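Local coordinates for putative lipoprotein YcdA (Bacillus subtilis subsp. subtilis str. 168, PDB 4R4G), which is of unknown function but is probably a membrane-attached lipoprotein, with an Ig-like N-terminal domain joined by a kinked helix to a C-terminal domain of helices packed with a beta sheet, at residues V43-K48 and G96-V101; A15-K20 and L110-E115; L55-M60 and E81-S86. All coordinates share one frame; numbering follows the deposited sequence.

Contact 1 (V43-K48 and G96-V101); sequences VNVAVK and GNLFFV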
ATOM      1  N   VAL A  43       1.952  18.344 -10.867  1.00 62.49           N
ATOM      2  CA  VAL A  43       1.610  19.753 -11.078  1.00 61.47           C
ATOM      3  C   VAL A  43       0.606  19.828 -12.243  1.00 66.59           C
ATOM      4  O   VAL A  43       0.973  19.520 -13.375  1.00 66.23           O
ATOM      5  CB  VAL A  43       2.873  20.634 -11.325  1.00 61.90           C
ATOM      6  CG1 VAL A  43       2.532  22.120 -11.329  1.00 62.28           C
ATOM      7  CG2 VAL A  43       3.967  20.344 -10.302  1.00 60.13           C
ATOM      8  N   ASN A  44      -0.668  20.173 -11.950  1.00 64.17           N
ATOM      9  CA  ASN A  44      -1.695  20.334 -12.982  1.00 66.16           C
ATOM     10  C   ASN A  44      -1.608  21.762 -13.450  1.00 70.77           C
ATOM     11  O   ASN A  44      -1.682  22.673 -12.627  1.00 71.34           O
ATOM     12  CB  ASN A  44      -3.122  19.977 -12.489  1.00 68.92           C
ATOM     13  CG  ASN A  44      -4.160  20.015 -13.597  1.00 87.71           C
ATOM     14  OD1 ASN A  44      -4.725  21.063 -13.947  1.00 81.15           O
ATOM     15  ND2 ASN A  44      -4.388  18.880 -14.220  1.00 80.77           N
ATOM     16  N   VAL A  45      -1.360  21.954 -14.745  1.00 67.19           N
ATOM     17  CA  VAL A  45      -1.187  23.268 -15.338  1.00 68.02           C
ATOM     18  C   VAL A  45      -2.215  23.476 -16.437  1.00 76.95           C
ATOM     19  O   VAL A  45      -2.808  22.513 -16.924  1.00 77.85           O
ATOM     20  CB  VAL A  45       0.263  23.505 -15.886  1.00 69.43           C
ATOM     21  CG1 VAL A  45       1.310  23.442 -14.773  1.00 66.93           C
ATOM     22  CG2 VAL A  45       0.610  22.553 -17.036  1.00 68.62           C
ATOM     23  N   ALA A  46      -2.374  24.742 -16.844  1.00 76.16           N
ATOM     24  CA  ALA A  46      -3.210  25.214 -17.936  1.00 79.50           C
ATOM     25  C   ALA A  46      -2.424  26.237 -18.690  1.00 84.81           C
ATOM     26  O   ALA A  46      -1.841  27.128 -18.067  1.00 83.80           O
ATOM     27  CB  ALA A  46      -4.493  25.811 -17.401  1.00 83.49           C
ATOM     28  N   VAL A  47      -2.326  26.079 -20.017  1.00 83.95           N
ATOM     29  CA  VAL A  47      -1.560  27.012 -20.843  1.00 84.39           C
ATOM     30  C   VAL A  47      -2.504  27.667 -21.855  1.00 95.47           C
ATOM     31  O   VAL A  47      -3.023  26.989 -22.738  1.00 97.34           O
ATOM     32  CB  VAL A  47      -0.311  26.367 -21.527  1.00 84.79           C
ATOM     33  CG1 VAL A  47       0.556  27.426 -22.215  1.00 83.45           C
ATOM     34  CG2 VAL A  47       0.523  25.586 -20.520  1.00 81.50           C
ATOM     35  N   LYS A  48      -2.735  28.984 -21.698  1.00 95.89           N
ATOM     36  CA  LYS A  48      -3.568  29.812 -22.590  1.00100.29           C
ATOM     37  C   LYS A  48      -2.676  30.516 -23.612  1.00105.07           C
ATOM     38  O   LYS A  48      -1.665  31.110 -23.220  1.00102.33           O
ATOM     39  CB  LYS A  48      -4.382  30.843 -21.768  1.00105.29           C
ATOM     40  CG  LYS A  48      -5.423  31.628 -22.572  1.00126.64           C
ATOM     41  CD  LYS A  48      -6.713  31.915 -21.781  1.00138.05           C
ATOM     42  CE  LYS A  48      -7.712  32.683 -22.621  1.00146.05           C
ATOM     43  NZ  LYS A  48      -9.066  32.718 -22.011  1.00152.43           N
ATOM     44  N   GLY A  96      -3.432  19.963 -18.348  1.00 77.60           N
ATOM     45  CA  GLY A  96      -2.912  18.630 -18.073  1.00 75.45           C
ATOM     46  C   GLY A  96      -1.919  18.608 -16.938  1.00 77.14           C
ATOM     47  O   GLY A  96      -1.551  19.660 -16.404  1.00 78.15           O
ATOM     48  N   ASN A  97      -1.468  17.414 -16.580  1.00 71.03           N
ATOM     49  CA  ASN A  97      -0.557  17.202 -15.463  1.00 68.40           C
ATOM     50  C   ASN A  97       0.883  17.015 -15.898  1.00 69.05           C
ATOM     51  O   ASN A  97       1.145  16.475 -16.980  1.00 69.19           O
ATOM     52  CB  ASN A  97      -0.975  15.962 -14.659  1.00 70.23           C
ATOM     53  CG  ASN A  97      -2.296  16.051 -13.961  1.00 93.78           C
ATOM     54  OD1 ASN A  97      -2.508  16.851 -13.050  1.00 87.41           O
ATOM     55  ND2 ASN A  97      -3.164  15.120 -14.277  1.00 92.07           N
ATOM     56  N   LEU A  98       1.813  17.396 -14.994  1.00 60.86           N
ATOM     57  CA  LEU A  98       3.252  17.263 -15.149  1.00 57.47           C
ATOM     58  C   LEU A  98       3.760  16.502 -13.953  1.00 62.79           C
ATOM     59  O   LEU A  98       3.210  16.625 -12.863  1.00 64.63           O
ATOM     60  CB  LEU A  98       3.960  18.617 -15.292  1.00 55.76           C
ATOM     61  CG  LEU A  98       3.378  19.649 -16.237  1.00 59.65           C
ATOM     62  CD1 LEU A  98       3.920  20.998 -15.900  1.00 58.04           C
ATOM     63  CD2 LEU A  98       3.637  19.292 -17.717  1.00 61.93           C
ATOM     64  N   PHE A  99       4.775  15.674 -14.159  1.00 57.54           N
ATOM     65  CA  PHE A  99       5.301  14.793 -13.129  1.00 55.29           C
ATOM     66  C   PHE A  99       6.817  14.918 -13.051  1.00 56.99           C
ATOM     67  O   PHE A  99       7.499  14.897 -14.083  1.00 56.14           O
ATOM     68  CB  PHE A  99       4.888  13.344 -13.442  1.00 57.86           C
ATOM     69  CG  PHE A  99       3.401  13.118 -13.588  1.00 60.42           C
ATOM     70  CD1 PHE A  99       2.761  13.356 -14.797  1.00 63.91           C
ATOM     71  CD2 PHE A  99       2.653  12.598 -12.535  1.00 62.83           C
ATOM     72  CE1 PHE A  99       1.388  13.154 -14.930  1.00 67.02           C
ATOM     73  CE2 PHE A  99       1.281  12.397 -12.667  1.00 66.59           C
ATOM     74  CZ  PHE A  99       0.655  12.694 -13.856  1.00 66.46           C
ATOM     75  N   PHE A 100       7.338  15.064 -11.825  1.00 52.58           N
ATOM     76  CA  PHE A 100       8.755  15.262 -11.588  1.00 52.34           C
ATOM     77  C   PHE A 100       9.210  14.508 -10.374  1.00 59.77           C
ATOM     78  O   PHE A 100       8.535  14.533  -9.352  1.00 59.61           O
ATOM     79  CB  PHE A 100       9.072  16.754 -11.410  1.00 53.34           C
ATOM     80  CG  PHE A 100       8.734  17.616 -12.601  1.00 55.01           C
ATOM     81  CD1 PHE A 100       9.592  17.693 -13.691  1.00 58.04           C
ATOM     82  CD2 PHE A 100       7.561  18.363 -12.629  1.00 57.68           C
ATOM     83  CE1 PHE A 100       9.273  18.478 -14.798  1.00 59.22           C
ATOM     84  CE2 PHE A 100       7.251  19.163 -13.730  1.00 60.59           C
ATOM     85  CZ  PHE A 100       8.099  19.200 -14.814  1.00 58.51           C
ATOM     86  N   VAL A 101      10.377  13.869 -10.480  1.00 58.63           N
ATOM     87  CA  VAL A 101      10.990  13.106  -9.398  1.00 60.24           C
ATOM     88  C   VAL A 101      11.575  14.115  -8.411  1.00 66.11           C
ATOM     89  O   VAL A 101      12.453  14.892  -8.787  1.00 65.74           O
ATOM     90  CB  VAL A 101      12.063  12.123  -9.947  1.00 64.51           C
ATOM     91  CG1 VAL A 101      12.650  11.273  -8.838  1.00 63.62           C
ATOM     92  CG2 VAL A 101      11.504  11.256 -11.068  1.00 64.66           C
TER

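Contact 2 (A15-K20 and L110-E115); sequences AQVKIK and LNYTPE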
ATOM      1  N   ALA A  15       2.235  33.526 -24.115  1.00 86.12           N
ATOM      2  CA  ALA A  15       1.493  32.463 -23.418  1.00 84.72           C
ATOM      3  C   ALA A  15       1.186  32.821 -21.965  1.00 86.83           C
ATOM      4  O   ALA A  15       1.890  33.635 -21.369  1.00 84.87           O
ATOM      5  CB  ALA A  15       2.259  31.152 -23.472  1.00 82.89           C
ATOM      6  N   GLN A  16       0.121  32.218 -21.402  1.00 84.45           N
ATOM      7  CA  GLN A  16      -0.272  32.401 -20.007  1.00 84.82           C
ATOM      8  C   GLN A  16      -0.338  31.039 -19.330  1.00 86.82           C
ATOM      9  O   GLN A  16      -1.058  30.150 -19.794  1.00 88.45           O
ATOM     10  CB  GLN A  16      -1.605  33.161 -19.859  1.00 90.24           C
ATOM     11  CG  GLN A  16      -1.999  33.402 -18.388  1.00110.96           C
ATOM     12  CD  GLN A  16      -3.460  33.700 -18.156  1.00135.54           C
ATOM     13  OE1 GLN A  16      -3.826  34.791 -17.697  1.00135.82           O
ATOM     14  NE2 GLN A  16      -4.322  32.720 -18.416  1.00123.29           N
ATOM     15  N   VAL A  17       0.414  30.872 -18.232  1.00 79.25           N
ATOM     16  CA  VAL A  17       0.445  29.600 -17.524  1.00 77.09           C
ATOM     17  C   VAL A  17      -0.190  29.767 -16.155  1.00 82.85           C
ATOM     18  O   VAL A  17       0.109  30.719 -15.437  1.00 83.83           O
ATOM     19  CB  VAL A  17       1.884  29.030 -17.435  1.00 76.68           C
ATOM     20  CG1 VAL A  17       1.902  27.638 -16.814  1.00 74.40           C
ATOM     21  CG2 VAL A  17       2.541  29.004 -18.805  1.00 75.54           C
ATOM     22  N   LYS A  18      -1.072  28.836 -15.813  1.00 79.51           N
ATOM     23  CA  LYS A  18      -1.760  28.792 -14.536  1.00 80.41           C
ATOM     24  C   LYS A  18      -1.496  27.453 -13.906  1.00 81.20           C
ATOM     25  O   LYS A  18      -1.674  26.431 -14.569  1.00 80.97           O
ATOM     26  CB  LYS A  18      -3.284  29.009 -14.708  1.00 87.73           C
ATOM     27  CG  LYS A  18      -3.684  30.132 -15.682  1.00114.00           C
ATOM     28  CD  LYS A  18      -5.186  30.444 -15.645  1.00129.56           C
ATOM     29  CE  LYS A  18      -5.862  30.190 -16.970  1.00140.19           C
ATOM     30  NZ  LYS A  18      -6.886  31.226 -17.271  1.00152.02           N
ATOM     31  N   ILE A  19      -1.075  27.439 -12.641  1.00 75.22           N
ATOM     32  CA  ILE A  19      -0.873  26.197 -11.919  1.00 73.52           C
ATOM     33  C   ILE A  19      -2.159  25.907 -11.148  1.00 84.37           C
ATOM     34  O   ILE A  19      -2.441  26.558 -10.135  1.00 86.96           O
ATOM     35  CB  ILE A  19       0.363  26.243 -11.010  1.00 73.38           C
ATOM     36  CG1 ILE A  19       1.620  26.544 -11.821  1.00 71.18           C
ATOM     37  CG2 ILE A  19       0.471  24.943 -10.231  1.00 71.02           C
ATOM     38  CD1 ILE A  19       2.812  26.583 -11.048  1.00 77.45           C
ATOM     39  N   LYS A  20      -2.946  24.952 -11.644  1.00 82.38           N
ATOM     40  CA  LYS A  20      -4.241  24.608 -11.077  1.00 84.39           C
ATOM     41  C   LYS A  20      -4.121  23.767  -9.800  1.00 89.16           C
ATOM     42  O   LYS A  20      -4.915  23.986  -8.886  1.00 92.93           O
ATOM     43  CB  LYS A  20      -5.139  23.923 -12.122  1.00 87.47           C
ATOM     44  CG  LYS A  20      -5.414  24.812 -13.336  1.00 96.49           C
ATOM     45  CD  LYS A  20      -6.773  24.524 -13.981  1.00116.32           C
ATOM     46  CE  LYS A  20      -7.251  25.695 -14.824  1.00129.39           C
ATOM     47  NZ  LYS A  20      -8.487  25.392 -15.594  1.00138.48           N
ATOM     48  N   LEU A 110       9.202  25.696 -11.071  1.00 55.82           N
ATOM     49  CA  LEU A 110       8.687  25.212 -12.334  1.00 54.96           C
ATOM     50  C   LEU A 110       8.925  26.280 -13.369  1.00 60.86           C
ATOM     51  O   LEU A 110       8.530  27.425 -13.144  1.00 63.38           O
ATOM     52  CB  LEU A 110       7.190  24.865 -12.222  1.00 55.48           C
ATOM     53  CG  LEU A 110       6.511  24.307 -13.479  1.00 59.21           C
ATOM     54  CD1 LEU A 110       6.842  22.862 -13.675  1.00 57.49           C
ATOM     55  CD2 LEU A 110       5.013  24.441 -13.383  1.00 62.68           C
ATOM     56  N   ASN A 111       9.597  25.921 -14.486  1.00 55.42           N
ATOM     57  CA  ASN A 111       9.850  26.863 -15.586  0.50 54.55           C
ATOM     58  C   ASN A 111       9.148  26.370 -16.824  1.00 58.98           C
ATOM     59  O   ASN A 111       9.118  25.170 -17.079  1.00 58.51           O
ATOM     60  CB  ASN A 111      11.350  27.098 -15.874  0.50 51.65           C
ATOM     61  CG  ASN A 111      11.622  28.159 -16.958  0.50 64.72           C
ATOM     62  OD1 ASN A 111      11.419  29.372 -16.757  0.50 53.67           O
ATOM     63  ND2 ASN A 111      12.054  27.729 -18.147  0.50 49.68           N
ATOM     64  N   TYR A 112       8.528  27.310 -17.576  1.00 57.33           N
ATOM     65  CA  TYR A 112       7.818  27.056 -18.830  1.00 57.39           C
ATOM     66  C   TYR A 112       8.442  27.890 -19.912  1.00 65.52           C
ATOM     67  O   TYR A 112       8.516  29.110 -19.759  1.00 65.62           O
ATOM     68  CB  TYR A 112       6.313  27.337 -18.748  1.00 58.18           C
ATOM     69  CG  TYR A 112       5.637  27.309 -20.109  1.00 59.93           C
ATOM     70  CD1 TYR A 112       5.547  26.129 -20.846  1.00 61.20           C
ATOM     71  CD2 TYR A 112       5.127  28.472 -20.680  1.00 62.20           C
ATOM     72  CE1 TYR A 112       4.907  26.096 -22.088  1.00 63.08           C
ATOM     73  CE2 TYR A 112       4.519  28.458 -21.938  1.00 64.55           C
ATOM     74  CZ  TYR A 112       4.408  27.268 -22.639  1.00 72.01           C
ATOM     75  OH  TYR A 112       3.824  27.263 -23.890  1.00 74.81           O
ATOM     76  N   THR A 113       8.901  27.234 -21.004  1.00 64.53           N
ATOM     77  CA  THR A 113       9.492  27.895 -22.162  1.00 65.04           C
ATOM     78  C   THR A 113       8.619  27.525 -23.361  1.00 71.27           C
ATOM     79  O   THR A 113       8.655  26.380 -23.838  1.00 70.65           O
ATOM     80  CB  THR A 113      11.001  27.586 -22.325  1.00 73.20           C
ATOM     81  OG1 THR A 113      11.715  28.162 -21.225  1.00 74.14           O
ATOM     82  CG2 THR A 113      11.583  28.146 -23.625  1.00 69.75           C
ATOM     83  N   PRO A 114       7.807  28.501 -23.830  1.00 70.87           N
ATOM     84  CA  PRO A 114       6.908  28.244 -24.977  1.00 73.32           C
ATOM     85  C   PRO A 114       7.658  27.906 -26.260  1.00 77.78           C
ATOM     86  O   PRO A 114       8.775  28.381 -26.465  1.00 75.07           O
ATOM     87  CB  PRO A 114       6.127  29.553 -25.125  1.00 76.01           C
ATOM     88  CG  PRO A 114       6.980  30.578 -24.474  1.00 78.59           C
ATOM     89  CD  PRO A 114       7.661  29.885 -23.336  1.00 72.36           C
ATOM     90  N   GLU A 115       7.046  27.030 -27.091  1.00 77.59           N
ATOM     91  CA  GLU A 115       7.609  26.555 -28.358  1.00 78.72           C
ATOM     92  C   GLU A 115       7.403  27.650 -29.389  1.00 88.70           C
ATOM     93  O   GLU A 115       6.459  27.630 -30.188  1.00 92.63           O
ATOM     94  CB  GLU A 115       6.996  25.214 -28.778  1.00 81.25           C
ATOM     95  CG  GLU A 115       7.320  24.077 -27.830  1.00 83.34           C
ATOM     96  CD  GLU A 115       6.991  22.658 -28.260  1.00104.67           C
ATOM     97  OE1 GLU A 115       6.510  22.469 -29.401  1.00 90.10           O
ATOM     98  OE2 GLU A 115       7.243  21.724 -27.462  1.00 99.93           O
TER

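Contact 3 (L55-M60 and E81-S86); sequences LNVDSM and EKLQGS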
ATOM      1  N   LEU A  55       0.229  27.931 -31.172  1.00 99.65           N
ATOM      2  CA  LEU A  55       1.298  27.552 -30.249  1.00 93.06           C
ATOM      3  C   LEU A  55       1.283  26.073 -29.901  1.00 96.79           C
ATOM      4  O   LEU A  55       0.296  25.588 -29.344  1.00 97.72           O
ATOM      5  CB  LEU A  55       1.103  28.381 -28.959  1.00 90.18           C
ATOM      6  CG  LEU A  55       2.086  28.186 -27.796  1.00 88.96           C
ATOM      7  CD1 LEU A  55       3.487  28.679 -28.156  1.00 85.42           C
ATOM      8  CD2 LEU A  55       1.572  28.868 -26.544  1.00 88.73           C
ATOM      9  N   ASN A  56       2.400  25.364 -30.161  1.00 91.52           N
ATOM     10  CA  ASN A  56       2.517  23.956 -29.763  1.00 90.03           C
ATOM     11  C   ASN A  56       2.867  23.893 -28.286  1.00 87.01           C
ATOM     12  O   ASN A  56       3.762  24.619 -27.860  1.00 83.23           O
ATOM     13  CB  ASN A  56       3.578  23.214 -30.571  1.00 94.82           C
ATOM     14  CG  ASN A  56       3.411  23.229 -32.065  1.00134.23           C
ATOM     15  OD1 ASN A  56       2.490  22.624 -32.622  1.00136.73           O
ATOM     16  ND2 ASN A  56       4.381  23.818 -32.749  1.00128.27           N
ATOM     17  N   VAL A  57       2.158  23.055 -27.493  1.00 82.17           N
ATOM     18  CA  VAL A  57       2.428  22.928 -26.062  1.00 78.40           C
ATOM     19  C   VAL A  57       2.684  21.451 -25.745  1.00 82.42           C
ATOM     20  O   VAL A  57       1.857  20.596 -26.078  1.00 86.36           O
ATOM     21  CB  VAL A  57       1.336  23.563 -25.153  1.00 81.51           C
ATOM     22  CG1 VAL A  57       1.633  23.325 -23.669  1.00 77.49           C
ATOM     23  CG2 VAL A  57       1.191  25.063 -25.433  1.00 82.01           C
ATOM     24  N   ASP A  58       3.853  21.167 -25.127  1.00 73.89           N
ATOM     25  CA  ASP A  58       4.305  19.824 -24.759  1.00 72.30           C
ATOM     26  C   ASP A  58       4.804  19.802 -23.319  1.00 72.03           C
ATOM     27  O   ASP A  58       5.157  20.851 -22.764  1.00 69.43           O
ATOM     28  CB  ASP A  58       5.432  19.363 -25.717  1.00 74.49           C
ATOM     29  CG  ASP A  58       5.758  17.879 -25.680  1.00 87.36           C
ATOM     30  OD1 ASP A  58       6.450  17.446 -24.742  1.00 87.81           O
ATOM     31  OD2 ASP A  58       5.321  17.152 -26.594  1.00 99.17           O
ATOM     32  N   SER A  59       4.828  18.591 -22.721  1.00 67.45           N
ATOM     33  CA  SER A  59       5.340  18.328 -21.375  0.50 64.49           C
ATOM     34  C   SER A  59       6.803  18.804 -21.280  1.00 67.14           C
ATOM     35  O   SER A  59       7.202  19.392 -20.276  1.00 66.05           O
ATOM     36  CB  SER A  59       5.240  16.838 -21.059  0.50 66.07           C
ATOM     37  OG  SER A  59       4.297  16.197 -21.905  0.50 74.72           O
HETATM   38  N   MSE A  60       7.598  18.551 -22.373  1.00 64.77           N
HETATM   39  CA  MSE A  60       9.016  18.902 -22.553  0.50 63.93           C
HETATM   40  C   MSE A  60       9.297  20.401 -22.413  1.00 66.08           C
HETATM   41  O   MSE A  60      10.452  20.800 -22.335  1.00 66.73           O
HETATM   42  CB  MSE A  60       9.505  18.453 -23.937  0.50 68.34           C
HETATM   43  CG  MSE A  60      10.048  17.036 -23.971  0.50 76.62           C
HETATM   44 SE   MSE A  60      10.616  16.542 -25.772  0.38 88.10          SE
HETATM   45  CE  MSE A  60      11.494  14.835 -25.314  0.50 85.13           C
ATOM     46  N   GLU A  81      -2.813  10.284 -18.508  1.00 73.80           N
ATOM     47  CA  GLU A  81      -2.997  11.172 -17.359  1.00 72.77           C
ATOM     48  C   GLU A  81      -2.040  12.363 -17.375  1.00 77.90           C
ATOM     49  O   GLU A  81      -2.035  13.148 -16.422  1.00 79.13           O
ATOM     50  CB  GLU A  81      -2.745  10.419 -16.046  1.00 72.56           C
ATOM     51  CG  GLU A  81      -3.775   9.393 -15.573  1.00 86.80           C
ATOM     52  CD  GLU A  81      -3.353   8.752 -14.253  1.00108.19           C
ATOM     53  OE1 GLU A  81      -2.834   9.484 -13.373  1.00100.39           O
ATOM     54  OE2 GLU A  81      -3.494   7.513 -14.118  1.00 97.22           O
ATOM     55  N   LYS A  82      -1.185  12.466 -18.402  1.00 72.55           N
ATOM     56  CA  LYS A  82      -0.178  13.500 -18.501  1.00 69.52           C
ATOM     57  C   LYS A  82      -0.557  14.481 -19.570  1.00 76.96           C
ATOM     58  O   LYS A  82      -1.338  14.133 -20.456  1.00 81.51           O
ATOM     59  CB  LYS A  82       1.180  12.844 -18.808  1.00 69.61           C
ATOM     60  CG  LYS A  82       2.395  13.709 -18.488  1.00 66.44           C
ATOM     61  CD  LYS A  82       3.678  12.945 -18.631  1.00 63.48           C
ATOM     62  CE  LYS A  82       4.850  13.883 -18.669  1.00 60.47           C
ATOM     63  NZ  LYS A  82       6.151  13.192 -18.468  1.00 64.07           N
ATOM     64  N   LEU A  83      -0.004  15.707 -19.507  1.00 71.98           N
ATOM     65  CA  LEU A  83      -0.226  16.733 -20.516  1.00 73.75           C
ATOM     66  C   LEU A  83       0.150  16.170 -21.890  1.00 82.29           C
ATOM     67  O   LEU A  83       1.207  15.546 -22.033  1.00 81.27           O
ATOM     68  CB  LEU A  83       0.580  18.011 -20.195  1.00 71.44           C
ATOM     69  CG  LEU A  83       0.487  19.170 -21.205  1.00 76.88           C
ATOM     70  CD1 LEU A  83      -0.904  19.774 -21.242  1.00 79.39           C
ATOM     71  CD2 LEU A  83       1.484  20.244 -20.886  1.00 76.10           C
ATOM     72  N   GLN A  84      -0.732  16.354 -22.880  1.00 82.66           N
ATOM     73  CA  GLN A  84      -0.489  15.803 -24.200  1.00 84.46           C
ATOM     74  C   GLN A  84      -0.023  16.857 -25.153  1.00 90.85           C
ATOM     75  O   GLN A  84      -0.519  17.991 -25.150  1.00 91.47           O
ATOM     76  CB  GLN A  84      -1.736  15.099 -24.752  1.00 89.26           C
ATOM     77  CG  GLN A  84      -2.253  13.929 -23.904  1.00 98.77           C
ATOM     78  CD  GLN A  84      -1.303  12.756 -23.759  1.00107.96           C
ATOM     79  OE1 GLN A  84      -0.752  12.215 -24.731  1.00107.18           O
ATOM     80  NE2 GLN A  84      -1.134  12.311 -22.533  1.00 88.52           N
ATOM     81  N   GLY A  85       0.939  16.465 -25.979  1.00 89.09           N
ATOM     82  CA  GLY A  85       1.492  17.318 -27.020  1.00 90.07           C
ATOM     83  C   GLY A  85       0.385  17.724 -27.963  1.00 99.17           C
ATOM     84  O   GLY A  85      -0.298  16.870 -28.534  1.00102.50           O
ATOM     85  N   SER A  86       0.136  19.018 -28.047  1.00 95.81           N
ATOM     86  CA  SER A  86      -0.938  19.540 -28.861  1.00 99.02           C
ATOM     87  C   SER A  86      -0.560  20.897 -29.410  1.00103.70           C
ATOM     88  O   SER A  86       0.551  21.365 -29.172  1.00100.67           O
ATOM     89  CB  SER A  86      -2.215  19.623 -28.032  1.00103.20           C
ATOM     90  OG  SER A  86      -2.012  20.391 -26.859  1.00109.97           O
TER

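Contact 1 (V43-K48 and G96-V101)
Val43 and Leu98 face each other as a hydrogen-bonded antiparallel pair, joining strand 39-48 to strand 93-102 in one sheet of the Ig-like N-terminal domain. Val43 N gives to Leu98 O at 2.9 Å and Leu98 N returns to Val43 O at 2.8 Å; two residues on, Val45 and Gly96 form a second reciprocal pair, with Val45 N 2.8 Å from Gly96 O. The same Gly96 O also lies 3.5 Å from Asn44 CA, a CA-H...O contact.

Apolar packing occupies the face that looks into the domain. Leu98 CD1 lies 3.7 Å from Val45 CG1 and almost as near its other methyl, the two side chains running roughly at right angles, and Phe62 of strand 62-66 touches both. Branched aliphatic residues suit this buried side.

On the opposite face Asn44 and Asn97, both partly exposed, meet through their amides at a non-hydrogen-bonded position, where side chains come close. Asn97 ND2 is taken by Glu81 O. With CG anti to the backbone N (chi1 -174°), Asn44 carries its amide to Asn97: Asn44 ND2 reaches Asn97 OD1 at 3.0 Å, the acceptor lying in the Asn44 amide plane but the donor standing above the Asn97 carbonyl plane.

Contact 2 (A15-K20 and L110-E115)
Tyr112 reaches across to Val17 and Ala15 with the CD2-CE2 side of its ring. Its CB, the first atom out from the backbone, already lies 4.1 Å from Val17 CG2. Tyr112 CG, anti to the backbone N (chi1 170°), comes 3.8 Å from Val17 CG2. Next along the ring, Tyr112 CD2 lies 3.2 Å from Val17 CG2; the methyl arrives obliquely, neither squarely over the ring nor in its plane. At CE2 the ring meets a second neighbour, Ala15 CB, 3.8 Å away and near the ring plane. At the tip, OH passes beyond the pair to strands 39-48 and 55-57, where it lies beside the methyls of Val47 and Val57.

This is the core of a beta sandwich with an Ig-like fold: strand 16-25 belongs to one sheet and strand 107-112 to the other, so side-chain packing joins these two segments across the gap. A large tyrosine can span that gap opposite a small alanine and a compact valine, and Phe62 meets its ring from within its own sheet.

Further along, Ile19 and Leu110 lie alongside each other, pointing opposite ways, with Ile19 CD1 touching Leu110 CD2 at 3.9 Å. At the other end Pro114 CB comes within 4.5 Å of Ala15 CB.

Contact 3 (L55-M60 and E81-S86)
Asn56 touches the neighbouring strand through its backbone: its CA lies 3.3 Å from Ser86 O, a CA-H...O contact, while its OD1 is bonded to Thr87. Val57 then makes the one beta bridge between the segments. Its N gives to Ser86 O at 2.9 Å and its O receives Ser86 N at 3.1 Å, joining strand 55-57 to strand 86-88 as a two-stranded antiparallel ribbon of the Ig-like domain. Its isopropyl group turns inward, CG1 meeting Leu83 CD2 at 4.2 Å with the side chains roughly perpendicular, and Val94 packs on both residues.

Asp58 turns away from the other segment, and its OD1 reaches forward to accept Met60 N at 2.9 Å with its anti lone pair, forming an Asx turn as the strand gives way to a short 3-10 segment; Met60 is modelled as selenomethionine. Ser59 faces the other segment, its CB 3.8 Å from Lys82 CE, the extended lysine going on to Asp75 and Thr74. A bond from Ser59 OG to Leu83 O is weak and doubtful.

Two backbone bonds thus carry the pairing, and where the strand ends a short acidic side chain takes over, its carboxylate satisfying an amide of the turn.

All three contacts lie in the Ig-like domain, their centres 9 to 11 Å apart. Along the chain contact 3 is nested within contact 1, and contact 1 within contact 2. Contact 1 builds one sheet edgewise, and contact 2 packs that sheet against the other; they share the 16-25 and 39-48 pairing, where Lys48 O lies 2.8 Å from Gln16 N, a probable hydrogen bond. Contact 3 extends beside strand 93-102: Leu83 N is 2.9 Å from Asn97 O, again a probable hydrogen bond. Contacts 2 and 3 meet where Glu115 O lies 3.7 Å from Leu55 CD1. Strand 93-102 thus has 39-48 on one side and the 81-86 loop beside it.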